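Aminoglycoside phosphotransferase (Mycobacterium smegmatis, PDB 6EF6) phosphorylates (S)-1-amino-2-propanol as the kinase of a bacterial microcompartment for aminoacetone utilization. Local coordinates at residues S161-W175 against I251-Y263. Sequence-based numbering, arbitrary orientation.
Sequences SQRWTRPAGFGRFSW and IDFDDCGFGWYFY. With NA (sodium ion), chain D; BEZ (benzoic acid), chain B.
R172 clasps the backbone just beyond D252 with its guanidinium. NE and NH2 both donate to C256 O, at 2.8 Å from R172 NE to C256 O, while R172 NH2 also reaches D254 O at 3.0 Å. Both carbonyl oxygens lie in the guanidinium plane; NH2 meets C256 O in the carbonyl plane, on a lone pair, whereas NE approaches it, and NH2 approaches D254 O, from above the plane. The arginine chain gets there by folding at chi2 and chi3 (-70° and -60°), which lays C256 SG over one guanidinium face. Its other terminal nitrogen, NH1, bonds E80 O and a water shared with D254, whose carboxylate has its strongest partner in N54, giving all three guanidinium nitrogens a partner. W175 takes the carbonyl between them: NE1 gives a straight bond to D255 O, 2.8 Å from W175 NE1 to D255 O, almost in the indole plane.

These bonds hold the chain that follows the metal-binding aspartate of a protein-kinase-like phosphotransferase fold. D252 OD2 binds sodium together with D231, and by its place in the fold D252 probably corresponds to the aspartate of the kinase DFG motif. D255, whose OD1 bonds Y75, lies close to the bound methoxypropanamine.

At F258, where the chain turns a corner, a single beta bridge pairs it with S174. F258 N donates to F173 O, and W175 N returns a nearly linear bond to F258 O, 2.7 Å long.

Farther out, the F258 ring presents its edge to the face of the R166 guanidinium, F258 CE1 3.5 Å from R166 CZ. F170 CE2 packs against F258 CZ. At the end of helix 147-163, Q162 CG rests 3.5 Å from Y261 OH, and one water donates to both S161 OG and Y261 OH; S161 OG is also hydrogen-bonded to L227 O.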
ATOM      1  N   SER A 161       7.262  11.249   8.655  1.00 19.35           N
ATOM      2  CA  SER A 161       8.407  10.709   7.930  1.00 18.73           C
ATOM      3  C   SER A 161       9.491  11.771   7.719  1.00 21.32           C
ATOM      4  O   SER A 161      10.693  11.476   7.824  1.00 21.52           O
ATOM      5  CB  SER A 161       7.912  10.133   6.584  1.00 19.89           C
ATOM      6  OG  SER A 161       8.992   9.909   5.670  1.00 25.41           O
ATOM      7  N   GLN A 162       9.084  12.993   7.386  1.00 19.11           N
ATOM      8  CA  GLN A 162      10.039  14.071   7.144  1.00 22.02           C
ATOM      9  C   GLN A 162      10.809  14.478   8.381  1.00 25.24           C
ATOM     10  O   GLN A 162      11.927  15.001   8.258  1.00 30.09           O
ATOM     11  CB  GLN A 162       9.307  15.295   6.630  1.00 24.48           C
ATOM     12  CG  GLN A 162       8.834  15.095   5.206  1.00 37.84           C
ATOM     13  CD  GLN A 162       8.890  16.345   4.382  1.00 53.79           C
ATOM     14  OE1 GLN A 162       7.979  17.174   4.422  1.00 58.43           O
ATOM     15  NE2 GLN A 162       9.968  16.496   3.627  1.00 53.67           N
ATOM     16  N   ARG A 163      10.253  14.300   9.573  1.00 18.66           N
ATOM     17  CA  ARG A 163      10.977  14.747  10.754  1.00 22.02           C
ATOM     18  C   ARG A 163      11.606  13.611  11.544  1.00 22.25           C
ATOM     19  O   ARG A 163      12.455  13.869  12.401  1.00 25.60           O
ATOM     20  CB  ARG A 163      10.039  15.569  11.625  1.00 31.11           C
ATOM     21  CG  ARG A 163       8.975  14.811  12.337  1.00 39.05           C
ATOM     22  CD  ARG A 163       8.083  15.753  13.170  1.00 51.29           C
ATOM     23  NE  ARG A 163       6.697  15.280  13.223  1.00 69.16           N
ATOM     24  CZ  ARG A 163       6.193  14.469  14.154  1.00 66.80           C
ATOM     25  NH1 ARG A 163       4.915  14.104  14.070  1.00 66.46           N
ATOM     26  NH2 ARG A 163       6.945  14.024  15.160  1.00 52.60           N
ATOM     27  N   TRP A 164      11.284  12.369  11.217  1.00 24.18           N
ATOM     28  CA  TRP A 164      11.698  11.237  12.039  1.00 20.21           C
ATOM     29  C   TRP A 164      13.140  10.908  11.737  1.00 24.06           C
ATOM     30  O   TRP A 164      13.493  10.602  10.594  1.00 25.92           O
ATOM     31  CB  TRP A 164      10.819  10.019  11.734  1.00 22.53           C
ATOM     32  CG  TRP A 164      11.115   8.783  12.575  1.00 24.14           C
ATOM     33  CD1 TRP A 164      11.406   8.747  13.928  1.00 26.86           C
ATOM     34  CD2 TRP A 164      11.141   7.432  12.126  1.00 21.29           C
ATOM     35  NE1 TRP A 164      11.612   7.453  14.335  1.00 26.41           N
ATOM     36  CE2 TRP A 164      11.440   6.627  13.252  1.00 21.59           C
ATOM     37  CE3 TRP A 164      10.935   6.815  10.879  1.00 21.78           C
ATOM     38  CZ2 TRP A 164      11.548   5.252  13.156  1.00 23.53           C
ATOM     39  CZ3 TRP A 164      11.038   5.453  10.794  1.00 21.48           C
ATOM     40  CH2 TRP A 164      11.326   4.689  11.927  1.00 23.05           C
ATOM     41  N   THR A 165      13.957  10.896  12.780  1.00 24.40           N
ATOM     42  CA  THR A 165      15.307  10.395  12.652  1.00 25.60           C
ATOM     43  C   THR A 165      15.264   8.876  12.787  1.00 27.73           C
ATOM     44  O   THR A 165      14.899   8.350  13.843  1.00 28.17           O
ATOM     45  CB  THR A 165      16.194  11.046  13.709  1.00 28.62           C
ATOM     46  OG1 THR A 165      16.221  12.458  13.448  1.00 31.56           O
ATOM     47  CG2 THR A 165      17.610  10.472  13.673  1.00 33.19           C
ATOM     48  N   ARG A 166      15.601   8.186  11.712  1.00 25.66           N
ATOM     49  CA  ARG A 166      15.434   6.742  11.649  1.00 26.10           C
ATOM     50  C   ARG A 166      16.506   6.003  12.457  1.00 28.02           C
ATOM     51  O   ARG A 166      17.618   6.517  12.682  1.00 29.80           O
ATOM     52  CB  ARG A 166      15.455   6.273  10.211  1.00 25.97           C
ATOM     53  CG  ARG A 166      14.302   6.920   9.409  1.00 22.16           C
ATOM     54  CD  ARG A 166      14.125   6.304   8.081  1.00 21.63           C
ATOM     55  NE  ARG A 166      15.239   6.602   7.173  1.00 27.04           N
ATOM     56  CZ  ARG A 166      15.285   7.656   6.376  1.00 26.86           C
ATOM     57  NH1 ARG A 166      14.296   8.533   6.372  1.00 29.88           N
ATOM     58  NH2 ARG A 166      16.340   7.829   5.594  1.00 29.44           N
ATOM     59  N   PRO A 167      16.183   4.813  12.960  1.00 26.52           N
ATOM     60  CA  PRO A 167      17.166   4.053  13.732  1.00 27.52           C
ATOM     61  C   PRO A 167      18.384   3.705  12.906  1.00 27.19           C
ATOM     62  O   PRO A 167      18.318   3.489  11.692  1.00 28.54           O
ATOM     63  CB  PRO A 167      16.422   2.760  14.104  1.00 35.82           C
ATOM     64  CG  PRO A 167      15.043   2.955  13.775  1.00 28.97           C
ATOM     65  CD  PRO A 167      14.895   4.108  12.836  1.00 27.55           C
ATOM     66  N   ALA A 168      19.517   3.597  13.613  1.00 30.31           N
ATOM     67  CA  ALA A 168      20.648   2.945  13.010  1.00 29.68           C
ATOM     68  C   ALA A 168      20.202   1.570  12.544  1.00 28.96           C
ATOM     69  O   ALA A 168      19.461   0.865  13.243  1.00 38.48           O
ATOM     70  CB  ALA A 168      21.808   2.819  13.998  1.00 33.76           C
ATOM     71  N   GLY A 169      20.660   1.214  11.380  1.00 28.99           N
ATOM     72  CA  GLY A 169      20.337  -0.058  10.773  1.00 33.72           C
ATOM     73  C   GLY A 169      18.975  -0.151  10.118  1.00 28.95           C
ATOM     74  O   GLY A 169      18.644  -1.216   9.610  1.00 31.43           O
ATOM     75  N   PHE A 170      18.193   0.924  10.087  1.00 28.57           N
ATOM     76  CA  PHE A 170      16.916   0.902   9.376  1.00 26.05           C
ATOM     77  C   PHE A 170      17.138   0.469   7.937  1.00 29.07           C
ATOM     78  O   PHE A 170      18.067   0.921   7.271  1.00 30.96           O
ATOM     79  CB  PHE A 170      16.331   2.307   9.358  1.00 23.94           C
ATOM     80  CG  PHE A 170      14.934   2.383   8.809  1.00 23.99           C
ATOM     81  CD1 PHE A 170      13.874   2.244   9.668  1.00 22.12           C
ATOM     82  CD2 PHE A 170      14.691   2.677   7.482  1.00 23.65           C
ATOM     83  CE1 PHE A 170      12.581   2.299   9.201  1.00 21.77           C
ATOM     84  CE2 PHE A 170      13.384   2.764   7.016  1.00 24.31           C
ATOM     85  CZ  PHE A 170      12.351   2.598   7.897  1.00 20.72           C
ATOM     86  N   GLY A 171      16.258  -0.398   7.438  1.00 25.00           N
ATOM     87  CA  GLY A 171      16.361  -0.890   6.089  1.00 27.04           C
ATOM     88  C   GLY A 171      15.004  -1.187   5.495  1.00 25.07           C
ATOM     89  O   GLY A 171      14.281  -2.035   6.032  1.00 27.14           O
ATOM     90  N   ARG A 172      14.657  -0.486   4.423  1.00 23.06           N
ATOM     91  CA  ARG A 172      13.467  -0.834   3.658  1.00 20.30           C
ATOM     92  C   ARG A 172      13.781  -0.669   2.177  1.00 24.66           C
ATOM     93  O   ARG A 172      14.666   0.098   1.806  1.00 24.80           O
ATOM     94  CB  ARG A 172      12.245   0.039   3.969  1.00 21.51           C
ATOM     95  CG  ARG A 172      11.727  -0.092   5.382  1.00 20.22           C
ATOM     96  CD  ARG A 172      11.062  -1.441   5.644  1.00 21.41           C
ATOM     97  NE  ARG A 172       9.923  -1.668   4.762  1.00 19.67           N
ATOM     98  CZ  ARG A 172       9.100  -2.702   4.811  1.00 19.26           C
ATOM     99  NH1 ARG A 172       9.269  -3.678   5.683  1.00 19.70           N
ATOM    100  NH2 ARG A 172       8.092  -2.754   4.004  1.00 18.49           N
ATOM    101  N   PHE A 173      13.058  -1.391   1.339  1.00 22.01           N
ATOM    102  CA  PHE A 173      13.235  -1.300  -0.104  1.00 23.01           C
ATOM    103  C   PHE A 173      12.683   0.007  -0.662  1.00 19.97           C
ATOM    104  O   PHE A 173      12.142   0.855   0.063  1.00 19.48           O
ATOM    105  CB  PHE A 173      12.712  -2.561  -0.805  1.00 21.37           C
ATOM    106  CG  PHE A 173      11.227  -2.883  -0.611  1.00 21.77           C
ATOM    107  CD1 PHE A 173      10.288  -1.953  -0.170  1.00 21.41           C
ATOM    108  CD2 PHE A 173      10.764  -4.166  -0.897  1.00 22.11           C
ATOM    109  CE1 PHE A 173       8.964  -2.297  -0.026  1.00 21.01           C
ATOM    110  CE2 PHE A 173       9.397  -4.479  -0.775  1.00 21.24           C
ATOM    111  CZ  PHE A 173       8.524  -3.562  -0.344  1.00 20.05           C
ATOM    112  N   SER A 174      12.901   0.209  -1.962  1.00 18.48           N
ATOM    113  CA  SER A 174      12.579   1.463  -2.641  1.00 18.88           C
ATOM    114  C   SER A 174      11.566   1.269  -3.764  1.00 17.17           C
ATOM    115  O   SER A 174      11.563   0.228  -4.455  1.00 19.65           O
ATOM    116  CB  SER A 174      13.820   2.097  -3.258  1.00 22.63           C
ATOM    117  OG  SER A 174      14.745   2.427  -2.222  1.00 22.25           O
ATOM    118  N   TRP A 175      10.718   2.281  -3.934  1.00 16.10           N
ATOM    119  CA  TRP A 175       9.780   2.370  -5.031  1.00 15.25           C
ATOM    120  C   TRP A 175      10.307   3.465  -5.941  1.00 16.11           C
ATOM    121  O   TRP A 175       9.608   4.422  -6.245  1.00 16.58           O
ATOM    122  CB  TRP A 175       8.359   2.654  -4.537  1.00 16.09           C
ATOM    123  CG  TRP A 175       7.834   1.554  -3.694  1.00 15.50           C
ATOM    124  CD1 TRP A 175       7.729   1.509  -2.304  1.00 17.20           C
ATOM    125  CD2 TRP A 175       7.312   0.290  -4.152  1.00 18.68           C
ATOM    126  NE1 TRP A 175       7.216   0.311  -1.907  1.00 18.21           N
ATOM    127  CE2 TRP A 175       6.965  -0.465  -3.000  1.00 18.17           C
ATOM    128  CE3 TRP A 175       7.131  -0.300  -5.424  1.00 19.58           C
ATOM    129  CZ2 TRP A 175       6.436  -1.729  -3.081  1.00 18.67           C
ATOM    130  CZ3 TRP A 175       6.628  -1.595  -5.489  1.00 20.43           C
ATOM    131  CH2 TRP A 175       6.260  -2.281  -4.332  1.00 21.08           C
ATOM    132  N   ILE A 251      -3.584   0.529   8.371  1.00 16.64           N
ATOM    133  CA  ILE A 251      -3.050  -0.817   8.496  1.00 18.09           C
ATOM    134  C   ILE A 251      -2.153  -1.108   7.284  1.00 16.83           C
ATOM    135  O   ILE A 251      -2.046  -0.320   6.329  1.00 16.13           O
ATOM    136  CB  ILE A 251      -4.174  -1.871   8.634  1.00 18.34           C
ATOM    137  CG1 ILE A 251      -5.024  -1.949   7.375  1.00 18.90           C
ATOM    138  CG2 ILE A 251      -5.021  -1.586   9.869  1.00 21.65           C
ATOM    139  CD1 ILE A 251      -5.776  -3.265   7.229  1.00 21.46           C
ATOM    140  N   ASP A 252      -1.520  -2.284   7.300  1.00 19.89           N
ATOM    141  CA  ASP A 252      -0.831  -2.837   6.134  1.00 18.98           C
ATOM    142  C   ASP A 252       0.271  -1.912   5.626  1.00 16.86           C
ATOM    143  O   ASP A 252       0.297  -1.502   4.467  1.00 16.91           O
ATOM    144  CB  ASP A 252      -1.816  -3.175   5.012  1.00 21.24           C
ATOM    145  CG  ASP A 252      -1.178  -3.999   3.898  1.00 25.92           C
ATOM    146  OD1 ASP A 252      -0.041  -4.460   4.085  1.00 24.49           O
ATOM    147  OD2 ASP A 252      -1.823  -4.164   2.840  1.00 26.98           O
ATOM    148  N   PHE A 253       1.241  -1.692   6.523  1.00 17.56           N
ATOM    149  CA  PHE A 253       2.493  -0.991   6.195  1.00 18.98           C
ATOM    150  C   PHE A 253       3.498  -1.908   5.473  1.00 19.65           C
ATOM    151  O   PHE A 253       4.685  -1.575   5.382  1.00 19.06           O
ATOM    152  CB  PHE A 253       3.121  -0.344   7.458  1.00 18.09           C
ATOM    153  CG  PHE A 253       2.468   0.908   7.928  1.00 16.27           C
ATOM    154  CD1 PHE A 253       1.225   0.894   8.581  1.00 17.93           C
ATOM    155  CD2 PHE A 253       3.138   2.123   7.851  1.00 17.42           C
ATOM    156  CE1 PHE A 253       0.652   2.058   9.057  1.00 16.89           C
ATOM    157  CE2 PHE A 253       2.537   3.283   8.328  1.00 17.21           C
ATOM    158  CZ  PHE A 253       1.318   3.264   8.928  1.00 16.81           C
ATOM    159  N   ASP A 254       3.081  -3.091   5.003  1.00 18.58           N
ATOM    160  CA  ASP A 254       4.068  -4.054   4.536  1.00 19.53           C
ATOM    161  C   ASP A 254       4.760  -3.644   3.235  1.00 18.98           C
ATOM    162  O   ASP A 254       5.784  -4.255   2.923  1.00 19.15           O
ATOM    163  CB  ASP A 254       3.386  -5.413   4.347  1.00 21.99           C
ATOM    164  CG  ASP A 254       4.387  -6.556   4.105  1.00 22.31           C
ATOM    165  OD1 ASP A 254       5.334  -6.758   4.895  1.00 23.34           O
ATOM    166  OD2 ASP A 254       4.208  -7.311   3.112  1.00 24.92           O
ATOM    167  N   ASP A 255       4.246  -2.703   2.473  1.00 18.23           N
ATOM    168  CA  ASP A 255       4.927  -2.163   1.292  1.00 17.70           C
ATOM    169  C   ASP A 255       5.710  -0.902   1.598  1.00 18.60           C
ATOM    170  O   ASP A 255       6.215  -0.257   0.697  1.00 17.65           O
ATOM    171  CB  ASP A 255       3.990  -1.921   0.094  1.00 21.21           C
ATOM    172  CG  ASP A 255       3.613  -3.159  -0.648  1.00 25.15           C
ATOM    173  OD1 ASP A 255       4.280  -4.190  -0.489  1.00 23.83           O
ATOM    174  OD2 ASP A 255       2.580  -3.050  -1.377  1.00 23.27           O
ATOM    175  N   CYS A 256       5.818  -0.507   2.855  1.00 17.25           N
ATOM    176  CA  CYS A 256       6.428   0.791   3.124  1.00 17.39           C
ATOM    177  C   CYS A 256       7.906   0.786   2.735  1.00 16.94           C
ATOM    178  O   CYS A 256       8.586  -0.235   2.717  1.00 17.45           O
ATOM    179  CB  CYS A 256       6.242   1.212   4.587  1.00 17.67           C
ATOM    180  SG  CYS A 256       7.321   0.443   5.841  1.00 18.26           S
ATOM    181  N   GLY A 257       8.388   1.966   2.351  1.00 17.82           N
ATOM    182  CA  GLY A 257       9.786   2.088   1.934  1.00 18.59           C
ATOM    183  C   GLY A 257       9.996   3.440   1.285  1.00 17.02           C
ATOM    184  O   GLY A 257       9.240   4.353   1.529  1.00 17.61           O
ATOM    185  N   PHE A 258      11.101   3.576   0.569  1.00 18.73           N
ATOM    186  CA  PHE A 258      11.475   4.890   0.067  1.00 18.00           C
ATOM    187  C   PHE A 258      10.839   5.094  -1.276  1.00 18.61           C
ATOM    188  O   PHE A 258      10.893   4.210  -2.113  1.00 21.22           O
ATOM    189  CB  PHE A 258      13.003   5.001   0.059  1.00 19.01           C
ATOM    190  CG  PHE A 258      13.573   4.907   1.433  1.00 20.32           C
ATOM    191  CD1 PHE A 258      13.531   5.994   2.294  1.00 22.66           C
ATOM    192  CD2 PHE A 258      14.087   3.707   1.899  1.00 23.13           C
ATOM    193  CE1 PHE A 258      14.049   5.907   3.575  1.00 23.99           C
ATOM    194  CE2 PHE A 258      14.588   3.620   3.207  1.00 25.88           C
ATOM    195  CZ  PHE A 258      14.549   4.730   4.032  1.00 27.36           C
ATOM    196  N   GLY A 259      10.261   6.250  -1.497  1.00 15.67           N
ATOM    197  CA  GLY A 259       9.598   6.549  -2.754  1.00 15.65           C
ATOM    198  C   GLY A 259       9.169   8.001  -2.801  1.00 14.78           C
ATOM    199  O   GLY A 259       9.450   8.753  -1.871  1.00 15.57           O
ATOM    200  N   TRP A 260       8.522   8.401  -3.893  1.00 14.42           N
ATOM    201  CA  TRP A 260       7.996   9.766  -3.942  1.00 14.79           C
ATOM    202  C   TRP A 260       6.834   9.942  -2.994  1.00 13.99           C
ATOM    203  O   TRP A 260       5.893   9.136  -3.036  1.00 13.84           O
ATOM    204  CB  TRP A 260       7.632  10.167  -5.366  1.00 14.44           C
ATOM    205  CG  TRP A 260       8.813  10.330  -6.283  1.00 14.05           C
ATOM    206  CD1 TRP A 260       9.608  11.441  -6.380  1.00 15.13           C
ATOM    207  CD2 TRP A 260       9.395   9.364  -7.169  1.00 15.80           C
ATOM    208  NE1 TRP A 260      10.617  11.244  -7.268  1.00 16.20           N
ATOM    209  CE2 TRP A 260      10.510   9.980  -7.783  1.00 16.86           C
ATOM    210  CE3 TRP A 260       9.033   8.062  -7.563  1.00 15.91           C
ATOM    211  CZ2 TRP A 260      11.324   9.333  -8.696  1.00 16.67           C
ATOM    212  CZ3 TRP A 260       9.871   7.419  -8.480  1.00 17.65           C
ATOM    213  CH2 TRP A 260      10.962   8.077  -9.064  1.00 18.72           C
ATOM    214  N   TYR A 261       6.847  11.018  -2.203  1.00 13.67           N
ATOM    215  CA  TYR A 261       5.719  11.247  -1.296  1.00 13.68           C
ATOM    216  C   TYR A 261       4.375  11.171  -2.019  1.00 14.09           C
ATOM    217  O   TYR A 261       3.427  10.540  -1.535  1.00 14.09           O
ATOM    218  CB  TYR A 261       5.865  12.579  -0.541  1.00 15.38           C
ATOM    219  CG  TYR A 261       6.985  12.570   0.468  1.00 16.78           C
ATOM    220  CD1 TYR A 261       6.980  11.710   1.534  1.00 19.03           C
ATOM    221  CD2 TYR A 261       8.074  13.375   0.318  1.00 17.30           C
ATOM    222  CE1 TYR A 261       8.043  11.699   2.462  1.00 20.63           C
ATOM    223  CE2 TYR A 261       9.130  13.376   1.214  1.00 20.61           C
ATOM    224  CZ  TYR A 261       9.102  12.496   2.274  1.00 19.77           C
ATOM    225  OH  TYR A 261      10.173  12.520   3.179  1.00 25.13           O
ATOM    226  N   PHE A 262       4.251  11.844  -3.158  1.00 13.29           N
ATOM    227  CA  PHE A 262       2.964  11.891  -3.845  1.00 13.57           C
ATOM    228  C   PHE A 262       2.611  10.634  -4.618  1.00 13.01           C
ATOM    229  O   PHE A 262       1.469  10.504  -5.088  1.00 13.88           O
ATOM    230  CB  PHE A 262       2.789  13.241  -4.543  1.00 13.99           C
ATOM    231  CG  PHE A 262       2.694  14.337  -3.528  1.00 14.42           C
ATOM    232  CD1 PHE A 262       1.528  14.425  -2.767  1.00 14.93           C
ATOM    233  CD2 PHE A 262       3.711  15.196  -3.241  1.00 15.96           C
ATOM    234  CE1 PHE A 262       1.413  15.359  -1.764  1.00 15.65           C
ATOM    235  CE2 PHE A 262       3.600  16.113  -2.213  1.00 18.01           C
ATOM    236  CZ  PHE A 262       2.457  16.190  -1.497  1.00 15.30           C
ATOM    237  N   TYR A 263       3.513   9.648  -4.694  1.00 12.91           N
ATOM    238  CA  TYR A 263       3.069   8.335  -5.127  1.00 12.43           C
ATOM    239  C   TYR A 263       1.980   7.805  -4.211  1.00 12.57           C
ATOM    240  O   TYR A 263       1.122   7.058  -4.661  1.00 11.96           O
ATOM    241  CB  TYR A 263       4.287   7.397  -5.185  1.00 13.77           C
ATOM    242  CG  TYR A 263       3.940   5.945  -5.447  1.00 13.25           C
ATOM    243  CD1 TYR A 263       3.304   5.525  -6.617  1.00 13.42           C
ATOM    244  CD2 TYR A 263       4.221   4.979  -4.513  1.00 14.46           C
ATOM    245  CE1 TYR A 263       2.960   4.215  -6.828  1.00 13.50           C
ATOM    246  CE2 TYR A 263       3.895   3.626  -4.723  1.00 14.98           C
ATOM    247  CZ  TYR A 263       3.260   3.276  -5.882  1.00 13.22           C
ATOM    248  OH  TYR A 263       2.933   1.958  -6.089  1.00 15.57           O
TER
HETATM  249 NA    NA D 403      -0.581  -4.072   0.559  1.00 44.00          NA
HETATM  250  C   BEZ B 401      -1.416  -5.723   8.410  1.00 33.55           C
HETATM  251  O1  BEZ B 401      -0.362  -5.100   8.537  1.00 31.00           O
HETATM  252  O2  BEZ B 401      -1.552  -6.526   7.443  1.00 36.59           O
HETATM  253  C1  BEZ B 401      -2.499  -5.495   9.410  1.00 28.18           C
HETATM  254  C2  BEZ B 401      -3.807  -5.827   9.112  1.00 32.25           C
HETATM  255  C3  BEZ B 401      -4.801  -5.610  10.060  1.00 35.12           C
HETATM  256  C4  BEZ B 401      -4.480  -5.049  11.289  1.00 34.21           C
HETATM  257  C5  BEZ B 401      -3.160  -4.720  11.583  1.00 29.93           C
HETATM  258  C6  BEZ B 401      -2.180  -4.935  10.637  1.00 33.39           C
HETATM  259  O   HOH W   1      11.303  10.549   4.794  1.00 27.15           O
HETATM  260  O   HOH W   2       7.090  -5.278   6.433  1.00 21.82           O
HETATM  261  O   HOH W   3       7.465   6.017  -5.369  1.00 14.89           O
HETATM  262  O   HOH W   4       1.138  -3.248   1.673  1.00 24.42           O
HETATM  263  O   HOH W   5      -0.064  -6.213   1.681  1.00 30.42           O
HETATM  264  O   HOH W   6       0.406  -4.592  -1.139  1.00 45.09           O